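Local structure of ABC transporter, substrate binding protein (Agrobacterium tumefaciens, 3C9H) at residues A[17-29]-A[55-68]. The protein probably serves as the periplasmic substrate-binding component of an ABC transporter, capturing a solute for delivery to its membrane partners, and binds a magnesium ion. Numbering follows the deposited sequence.
Sequences ALAQVAVFPALSG and QKANPDIAVHYEDM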
ATOM      1  N   ALA A  17      -5.188  14.763 -12.954  1.00 32.44           N
ATOM      2  CA  ALA A  17      -5.218  13.330 -12.594  1.00 31.49           C
ATOM      3  C   ALA A  17      -4.210  12.581 -13.465  1.00 30.67           C
ATOM      4  O   ALA A  17      -4.312  12.636 -14.685  1.00 30.45           O
ATOM      5  CB  ALA A  17      -6.606  12.756 -12.805  1.00 31.15           C
ATOM      6  N   LEU A  18      -3.255  11.886 -12.832  1.00 30.19           N
ATOM      7  CA  LEU A  18      -2.152  11.208 -13.527  1.00 29.42           C
ATOM      8  C   LEU A  18      -2.254   9.680 -13.518  1.00 29.36           C
ATOM      9  O   LEU A  18      -2.820   9.073 -12.596  1.00 29.40           O
ATOM     10  CB  LEU A  18      -0.828  11.577 -12.886  1.00 30.27           C
ATOM     11  CG  LEU A  18      -0.549  13.047 -12.692  1.00 31.78           C
ATOM     12  CD1 LEU A  18       0.748  13.202 -11.945  1.00 34.49           C
ATOM     13  CD2 LEU A  18      -0.451  13.749 -14.036  1.00 33.14           C
ATOM     14  N   ALA A  19      -1.661   9.066 -14.535  1.00 27.87           N
ATOM     15  CA  ALA A  19      -1.582   7.626 -14.637  1.00 26.77           C
ATOM     16  C   ALA A  19      -0.395   7.258 -15.529  1.00 26.30           C
ATOM     17  O   ALA A  19      -0.155   7.921 -16.552  1.00 25.67           O
ATOM     18  CB  ALA A  19      -2.884   7.067 -15.164  1.00 25.37           C
ATOM     19  N   GLN A  20       0.358   6.238 -15.141  1.00 25.27           N
ATOM     20  CA  GLN A  20       1.325   5.641 -16.050  1.00 26.43           C
ATOM     21  C   GLN A  20       0.621   4.416 -16.617  1.00 25.57           C
ATOM     22  O   GLN A  20       0.252   3.481 -15.876  1.00 24.96           O
ATOM     23  CB  GLN A  20       2.635   5.237 -15.367  1.00 27.37           C
ATOM     24  CG  GLN A  20       3.204   6.228 -14.359  1.00 31.91           C
ATOM     25  CD  GLN A  20       3.907   7.451 -14.961  1.00 36.21           C
ATOM     26  OE1 GLN A  20       4.286   7.478 -16.149  1.00 39.98           O
ATOM     27  NE2 GLN A  20       4.119   8.471 -14.113  1.00 38.17           N
ATOM     28  N   VAL A  21       0.399   4.443 -17.920  1.00 25.16           N
ATOM     29  CA  VAL A  21      -0.301   3.393 -18.607  1.00 24.93           C
ATOM     30  C   VAL A  21       0.692   2.481 -19.325  1.00 25.40           C
ATOM     31  O   VAL A  21       1.590   2.961 -20.040  1.00 24.99           O
ATOM     32  CB  VAL A  21      -1.296   3.973 -19.618  1.00 24.99           C
ATOM     33  CG1 VAL A  21      -2.019   2.850 -20.342  1.00 24.90           C
ATOM     34  CG2 VAL A  21      -2.287   4.910 -18.917  1.00 26.48           C
ATOM     35  N   ALA A  22       0.517   1.172 -19.130  1.00 24.66           N
ATOM     36  CA  ALA A  22       1.272   0.146 -19.820  1.00 24.91           C
ATOM     37  C   ALA A  22       0.309  -0.847 -20.454  1.00 24.81           C
ATOM     38  O   ALA A  22      -0.545  -1.429 -19.763  1.00 24.35           O
ATOM     39  CB  ALA A  22       2.203  -0.572 -18.823  1.00 24.94           C
ATOM     40  N   VAL A  23       0.447  -1.067 -21.759  1.00 24.70           N
ATOM     41  CA  VAL A  23      -0.452  -1.947 -22.493  1.00 25.40           C
ATOM     42  C   VAL A  23       0.293  -3.218 -22.945  1.00 26.05           C
ATOM     43  O   VAL A  23       1.246  -3.152 -23.720  1.00 26.21           O
ATOM     44  CB  VAL A  23      -1.125  -1.234 -23.695  1.00 25.73           C
ATOM     45  CG1 VAL A  23      -2.054  -2.177 -24.433  1.00 26.22           C
ATOM     46  CG2 VAL A  23      -1.908  -0.003 -23.240  1.00 26.52           C
ATOM     47  N   PHE A  24      -0.166  -4.361 -22.450  1.00 26.31           N
ATOM     48  CA  PHE A  24       0.432  -5.667 -22.755  1.00 26.87           C
ATOM     49  C   PHE A  24      -0.449  -6.443 -23.773  1.00 27.96           C
ATOM     50  O   PHE A  24      -1.530  -6.924 -23.430  1.00 27.56           O
ATOM     51  CB  PHE A  24       0.586  -6.489 -21.477  1.00 26.31           C
ATOM     52  CG  PHE A  24       1.488  -5.866 -20.446  1.00 25.75           C
ATOM     53  CD1 PHE A  24       2.755  -6.363 -20.223  1.00 26.87           C
ATOM     54  CD2 PHE A  24       1.042  -4.818 -19.656  1.00 24.62           C
ATOM     55  CE1 PHE A  24       3.560  -5.812 -19.269  1.00 27.88           C
ATOM     56  CE2 PHE A  24       1.847  -4.261 -18.714  1.00 25.76           C
ATOM     57  CZ  PHE A  24       3.101  -4.745 -18.520  1.00 25.84           C
ATOM     58  N   PRO A  25       0.019  -6.598 -25.020  1.00 29.29           N
ATOM     59  CA  PRO A  25      -0.781  -7.350 -26.002  1.00 29.87           C
ATOM     60  C   PRO A  25      -0.977  -8.801 -25.631  1.00 30.38           C
ATOM     61  O   PRO A  25      -0.143  -9.360 -24.920  1.00 30.42           O
ATOM     62  CB  PRO A  25       0.056  -7.250 -27.277  1.00 30.27           C
ATOM     63  CG  PRO A  25       0.915  -6.073 -27.072  1.00 31.03           C
ATOM     64  CD  PRO A  25       1.266  -6.091 -25.619  1.00 29.49           C
ATOM     65  N   ALA A  26      -2.073  -9.395 -26.100  1.00 31.31           N
ATOM     66  CA  ALA A  26      -2.345 -10.813 -25.889  1.00 31.82           C
ATOM     67  C   ALA A  26      -1.120 -11.633 -26.345  1.00 32.68           C
ATOM     68  O   ALA A  26      -0.551 -11.371 -27.402  1.00 31.33           O
ATOM     69  CB  ALA A  26      -3.604 -11.233 -26.650  1.00 32.11           C
ATOM     70  N   LEU A  27      -0.700 -12.603 -25.537  1.00 33.57           N
ATOM     71  CA  LEU A  27       0.442 -13.447 -25.905  1.00 34.62           C
ATOM     72  C   LEU A  27       0.171 -14.284 -27.158  1.00 35.97           C
ATOM     73  O   LEU A  27       1.085 -14.538 -27.956  1.00 36.70           O
ATOM     74  CB  LEU A  27       0.815 -14.375 -24.747  1.00 34.81           C
ATOM     75  CG  LEU A  27       1.313 -13.712 -23.480  1.00 34.69           C
ATOM     76  CD1 LEU A  27       1.852 -14.790 -22.542  1.00 34.38           C
ATOM     77  CD2 LEU A  27       2.379 -12.662 -23.798  1.00 35.24           C
ATOM     78  N   SER A  28      -1.081 -14.693 -27.329  1.00 36.74           N
ATOM     79  CA  SER A  28      -1.502 -15.500 -28.475  1.00 37.93           C
ATOM     80  C   SER A  28      -1.538 -14.733 -29.792  1.00 38.82           C
ATOM     81  O   SER A  28      -1.762 -15.335 -30.843  1.00 40.01           O
ATOM     82  CB  SER A  28      -2.906 -16.071 -28.243  1.00 38.09           C
ATOM     83  OG  SER A  28      -3.906 -15.072 -28.432  1.00 37.99           O
ATOM     84  N   GLY A  29      -1.331 -13.422 -29.733  1.00 39.51           N
ATOM     85  CA  GLY A  29      -1.623 -12.554 -30.847  1.00 39.64           C
ATOM     86  C   GLY A  29      -3.123 -12.421 -30.911  1.00 40.07           C
ATOM     87  O   GLY A  29      -3.641 -11.900 -31.885  1.00 41.96           O
ATOM     88  N   GLN A  55      -1.100 -13.499 -18.015  1.00 26.33           N
ATOM     89  CA  GLN A  55      -1.131 -13.621 -19.469  1.00 27.11           C
ATOM     90  C   GLN A  55      -0.706 -15.011 -19.962  1.00 27.43           C
ATOM     91  O   GLN A  55      -1.324 -15.531 -20.872  1.00 26.56           O
ATOM     92  CB  GLN A  55      -0.279 -12.546 -20.145  1.00 26.54           C
ATOM     93  CG  GLN A  55      -0.894 -11.157 -20.068  1.00 26.90           C
ATOM     94  CD  GLN A  55      -0.375 -10.245 -21.111  1.00 26.28           C
ATOM     95  OE1 GLN A  55       0.831 -10.024 -21.208  1.00 25.72           O
ATOM     96  NE2 GLN A  55      -1.273  -9.697 -21.910  1.00 25.21           N
ATOM     97  N   LYS A  56       0.317 -15.599 -19.353  1.00 28.75           N
ATOM     98  CA  LYS A  56       0.705 -16.996 -19.638  1.00 30.05           C
ATOM     99  C   LYS A  56      -0.441 -17.972 -19.363  1.00 31.05           C
ATOM    100  O   LYS A  56      -0.631 -18.923 -20.120  1.00 31.58           O
ATOM    101  CB  LYS A  56       1.903 -17.416 -18.796  1.00 30.41           C
ATOM    102  CG  LYS A  56       3.221 -16.818 -19.224  1.00 31.82           C
ATOM    103  CD  LYS A  56       4.258 -17.129 -18.189  1.00 31.57           C
ATOM    104  CE  LYS A  56       5.538 -16.415 -18.464  1.00 34.25           C
ATOM    105  NZ  LYS A  56       6.467 -16.663 -17.320  1.00 33.97           N
ATOM    106  N   ALA A  57      -1.191 -17.740 -18.284  1.00 31.09           N
ATOM    107  CA  ALA A  57      -2.390 -18.540 -17.975  1.00 31.48           C
ATOM    108  C   ALA A  57      -3.523 -18.242 -18.959  1.00 32.03           C
ATOM    109  O   ALA A  57      -4.372 -19.086 -19.197  1.00 32.63           O
ATOM    110  CB  ALA A  57      -2.855 -18.282 -16.532  1.00 31.33           C
ATOM    111  N   ASN A  58      -3.536 -17.033 -19.518  1.00 31.97           N
ATOM    112  CA  ASN A  58      -4.630 -16.536 -20.358  1.00 31.46           C
ATOM    113  C   ASN A  58      -4.075 -15.867 -21.615  1.00 31.24           C
ATOM    114  O   ASN A  58      -4.086 -14.655 -21.731  1.00 30.52           O
ATOM    115  CB  ASN A  58      -5.483 -15.550 -19.561  1.00 31.18           C
ATOM    116  CG  ASN A  58      -6.076 -16.173 -18.326  1.00 32.04           C
ATOM    117  OD1 ASN A  58      -7.096 -16.857 -18.411  1.00 33.50           O
ATOM    118  ND2 ASN A  58      -5.431 -15.979 -17.171  1.00 26.82           N
ATOM    119  N   PRO A  59      -3.568 -16.676 -22.569  1.00 31.76           N
ATOM    120  CA  PRO A  59      -2.869 -16.122 -23.724  1.00 31.22           C
ATOM    121  C   PRO A  59      -3.695 -15.259 -24.690  1.00 30.90           C
ATOM    122  O   PRO A  59      -3.106 -14.572 -25.518  1.00 30.21           O
ATOM    123  CB  PRO A  59      -2.306 -17.361 -24.434  1.00 31.63           C
ATOM    124  CG  PRO A  59      -3.047 -18.505 -23.926  1.00 32.12           C
ATOM    125  CD  PRO A  59      -3.603 -18.148 -22.584  1.00 31.88           C
ATOM    126  N   ASP A  60      -5.019 -15.276 -24.581  1.00 30.47           N
ATOM    127  CA  ASP A  60      -5.880 -14.460 -25.450  1.00 30.88           C
ATOM    128  C   ASP A  60      -6.276 -13.099 -24.857  1.00 30.29           C
ATOM    129  O   ASP A  60      -7.040 -12.355 -25.478  1.00 29.88           O
ATOM    130  CB  ASP A  60      -7.163 -15.236 -25.802  1.00 32.16           C
ATOM    131  CG  ASP A  60      -6.915 -16.408 -26.753  1.00 34.77           C
ATOM    132  OD1 ASP A  60      -5.949 -16.351 -27.550  1.00 38.24           O
ATOM    133  OD2 ASP A  60      -7.715 -17.379 -26.720  1.00 39.23           O
ATOM    134  N   ILE A  61      -5.759 -12.755 -23.681  1.00 29.11           N
ATOM    135  CA  ILE A  61      -6.167 -11.515 -23.010  1.00 28.43           C
ATOM    136  C   ILE A  61      -5.095 -10.446 -23.016  1.00 27.63           C
ATOM    137  O   ILE A  61      -4.019 -10.658 -22.469  1.00 27.65           O
ATOM    138  CB  ILE A  61      -6.613 -11.779 -21.535  1.00 28.47           C
ATOM    139  CG1 ILE A  61      -7.715 -12.856 -21.493  1.00 29.07           C
ATOM    140  CG2 ILE A  61      -7.101 -10.469 -20.894  1.00 28.34           C
ATOM    141  CD1 ILE A  61      -8.938 -12.507 -22.359  1.00 29.90           C
ATOM    142  N   ALA A  62      -5.414  -9.290 -23.598  1.00 26.24           N
ATOM    143  CA  ALA A  62      -4.587  -8.100 -23.502  1.00 26.15           C
ATOM    144  C   ALA A  62      -4.818  -7.454 -22.128  1.00 25.79           C
ATOM    145  O   ALA A  62      -5.903  -7.607 -21.563  1.00 25.77           O
ATOM    146  CB  ALA A  62      -4.931  -7.111 -24.621  1.00 24.34           C
ATOM    147  N   VAL A  63      -3.797  -6.783 -21.591  1.00 24.66           N
ATOM    148  CA  VAL A  63      -3.895  -6.111 -20.278  1.00 23.52           C
ATOM    149  C   VAL A  63      -3.516  -4.644 -20.414  1.00 23.32           C
ATOM    150  O   VAL A  63      -2.407  -4.303 -20.811  1.00 23.63           O
ATOM    151  CB  VAL A  63      -3.001  -6.777 -19.212  1.00 23.49           C
ATOM    152  CG1 VAL A  63      -3.092  -6.040 -17.878  1.00 22.11           C
ATOM    153  CG2 VAL A  63      -3.377  -8.239 -19.045  1.00 21.95           C
ATOM    154  N   HIS A  64      -4.467  -3.785 -20.082  1.00 23.04           N
ATOM    155  CA  HIS A  64      -4.292  -2.354 -20.037  1.00 23.29           C
ATOM    156  C   HIS A  64      -4.155  -1.926 -18.564  1.00 22.85           C
ATOM    157  O   HIS A  64      -5.151  -1.849 -17.806  1.00 22.88           O
ATOM    158  CB  HIS A  64      -5.502  -1.714 -20.711  1.00 24.13           C
ATOM    159  CG  HIS A  64      -5.445  -0.228 -20.807  1.00 26.33           C
ATOM    160  ND1 HIS A  64      -5.365   0.591 -19.703  1.00 31.95           N
ATOM    161  CD2 HIS A  64      -5.534   0.595 -21.873  1.00 29.90           C
ATOM    162  CE1 HIS A  64      -5.362   1.853 -20.094  1.00 29.79           C
ATOM    163  NE2 HIS A  64      -5.478   1.881 -21.406  1.00 30.48           N
ATOM    164  N   TYR A  65      -2.915  -1.678 -18.153  1.00 22.30           N
ATOM    165  CA  TYR A  65      -2.578  -1.480 -16.757  1.00 21.75           C
ATOM    166  C   TYR A  65      -2.313  -0.022 -16.492  1.00 21.41           C
ATOM    167  O   TYR A  65      -1.368   0.534 -17.037  1.00 21.48           O
ATOM    168  CB  TYR A  65      -1.333  -2.312 -16.374  1.00 22.03           C
ATOM    169  CG  TYR A  65      -1.022  -2.328 -14.899  1.00 22.19           C
ATOM    170  CD1 TYR A  65      -1.598  -3.292 -14.049  1.00 23.29           C
ATOM    171  CD2 TYR A  65      -0.137  -1.387 -14.322  1.00 23.25           C
ATOM    172  CE1 TYR A  65      -1.283  -3.342 -12.673  1.00 22.13           C
ATOM    173  CE2 TYR A  65       0.162  -1.429 -12.944  1.00 22.70           C
ATOM    174  CZ  TYR A  65      -0.422  -2.409 -12.130  1.00 22.73           C
ATOM    175  OH  TYR A  65      -0.130  -2.453 -10.755  1.00 23.11           O
ATOM    176  N   GLU A  66      -3.144   0.583 -15.643  1.00 20.47           N
ATOM    177  CA  GLU A  66      -2.975   1.965 -15.222  1.00 21.24           C
ATOM    178  C   GLU A  66      -2.528   2.069 -13.771  1.00 20.64           C
ATOM    179  O   GLU A  66      -3.260   1.729 -12.833  1.00 20.17           O
ATOM    180  CB  GLU A  66      -4.269   2.781 -15.434  1.00 21.04           C
ATOM    181  CG  GLU A  66      -4.855   2.637 -16.812  1.00 23.00           C
ATOM    182  CD  GLU A  66      -5.575   3.897 -17.315  1.00 24.44           C
ATOM    183  OE1 GLU A  66      -5.410   4.999 -16.731  1.00 27.16           O
ATOM    184  OE2 GLU A  66      -6.298   3.772 -18.330  1.00 26.51           O
ATOM    185  N   ASP A  67      -1.311   2.574 -13.610  1.00 20.79           N
ATOM    186  CA  ASP A  67      -0.637   2.768 -12.341  1.00 20.93           C
ATOM    187  C   ASP A  67      -0.930   4.210 -11.935  1.00 20.30           C
ATOM    188  O   ASP A  67      -0.515   5.163 -12.589  1.00 20.18           O
ATOM    189  CB  ASP A  67       0.863   2.462 -12.542  1.00 22.01           C
ATOM    190  CG  ASP A  67       1.755   2.837 -11.371  1.00 23.14           C
ATOM    191  OD1 ASP A  67       1.301   3.401 -10.350  1.00 31.11           O
ATOM    192  OD2 ASP A  67       2.964   2.552 -11.486  1.00 27.10           O
ATOM    193  N   MET A  68      -1.640   4.348 -10.833  1.00 19.42           N
ATOM    194  CA  MET A  68      -2.092   5.624 -10.361  1.00 19.37           C
ATOM    195  C   MET A  68      -2.161   5.676  -8.833  1.00 18.70           C
ATOM    196  O   MET A  68      -2.158   4.636  -8.155  1.00 19.35           O
ATOM    197  CB  MET A  68      -3.454   5.973 -11.007  1.00 19.44           C
ATOM    198  CG  MET A  68      -4.676   5.242 -10.500  1.00 21.10           C
ATOM    199  SD  MET A  68      -6.236   5.482 -11.459  1.00 17.38           S
ATOM    200  CE  MET A  68      -5.810   4.562 -12.902  1.00 12.32           C
TER
HETATM  201  O   HOH W   1       2.110  -9.100 -23.620  1.00 28.26           O
HETATM  202  O   HOH W   2      -2.175 -12.870 -22.913  1.00 26.54           O
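With CG swung beside its own backbone N (chi1 -72°) and the chain extended beyond it, Gln55 carries its amide from the last turn of a helix to where the strand of Phe24 ends. There Gln55 NE2 lies 3.2 Å from Phe24 O and approaches from above the carbonyl plane, whereas Val63 N reaches the same oxygen in that plane, giving Phe24 O two donors. The amide is fixed from its own segment too, by a straighter bond from Gln55 NE2 to Ile61 O (3.0 Å), and a water links Gln55 OE1 to Pro25 O. Leu27 crosses the stem of this glutamine, its CD1 resting 3.6 Å from Lys56 N. In Ser28, chi1 of 76° sets the hydroxyl between backbone N and carbonyl carbon, from where OG donates to the anti lone pair of Asp60 OD1 at 2.6 Å; Ser28 N meanwhile bonds Pro59 O. Two type I turns, Ala26 to Gly29 and Asn58 to Ile61, are thereby joined.

Beyond them runs a regular antiparallel pairing in which Gln20, Ala22 and Phe24 form hydrogen-bonded pairs with Asp67, Tyr65 and Val63. Val21 and Val23 both approach the His64 ring obliquely, from the same side, and Val21 CG2 lies alongside the carboxylate of Glu66, which is salt-bridged to Arg76. On the other face, the Phe24 ring turns its edge to Val63 O, 3.7 Å from CD2.

Strand 20-24 thus adds an antiparallel neighbour to strand 62-67, whose other side pairs in parallel with strand 35-40, in a lobe with the alpha/beta architecture of periplasmic binding proteins. Helix 44-57 covers the Ala22, Phe24 and Tyr65 face, and Asp67 accepts from Glu44 N close to the magnesium ion held by Ser41 and Asp43, while Met68 packs on helix 70-82.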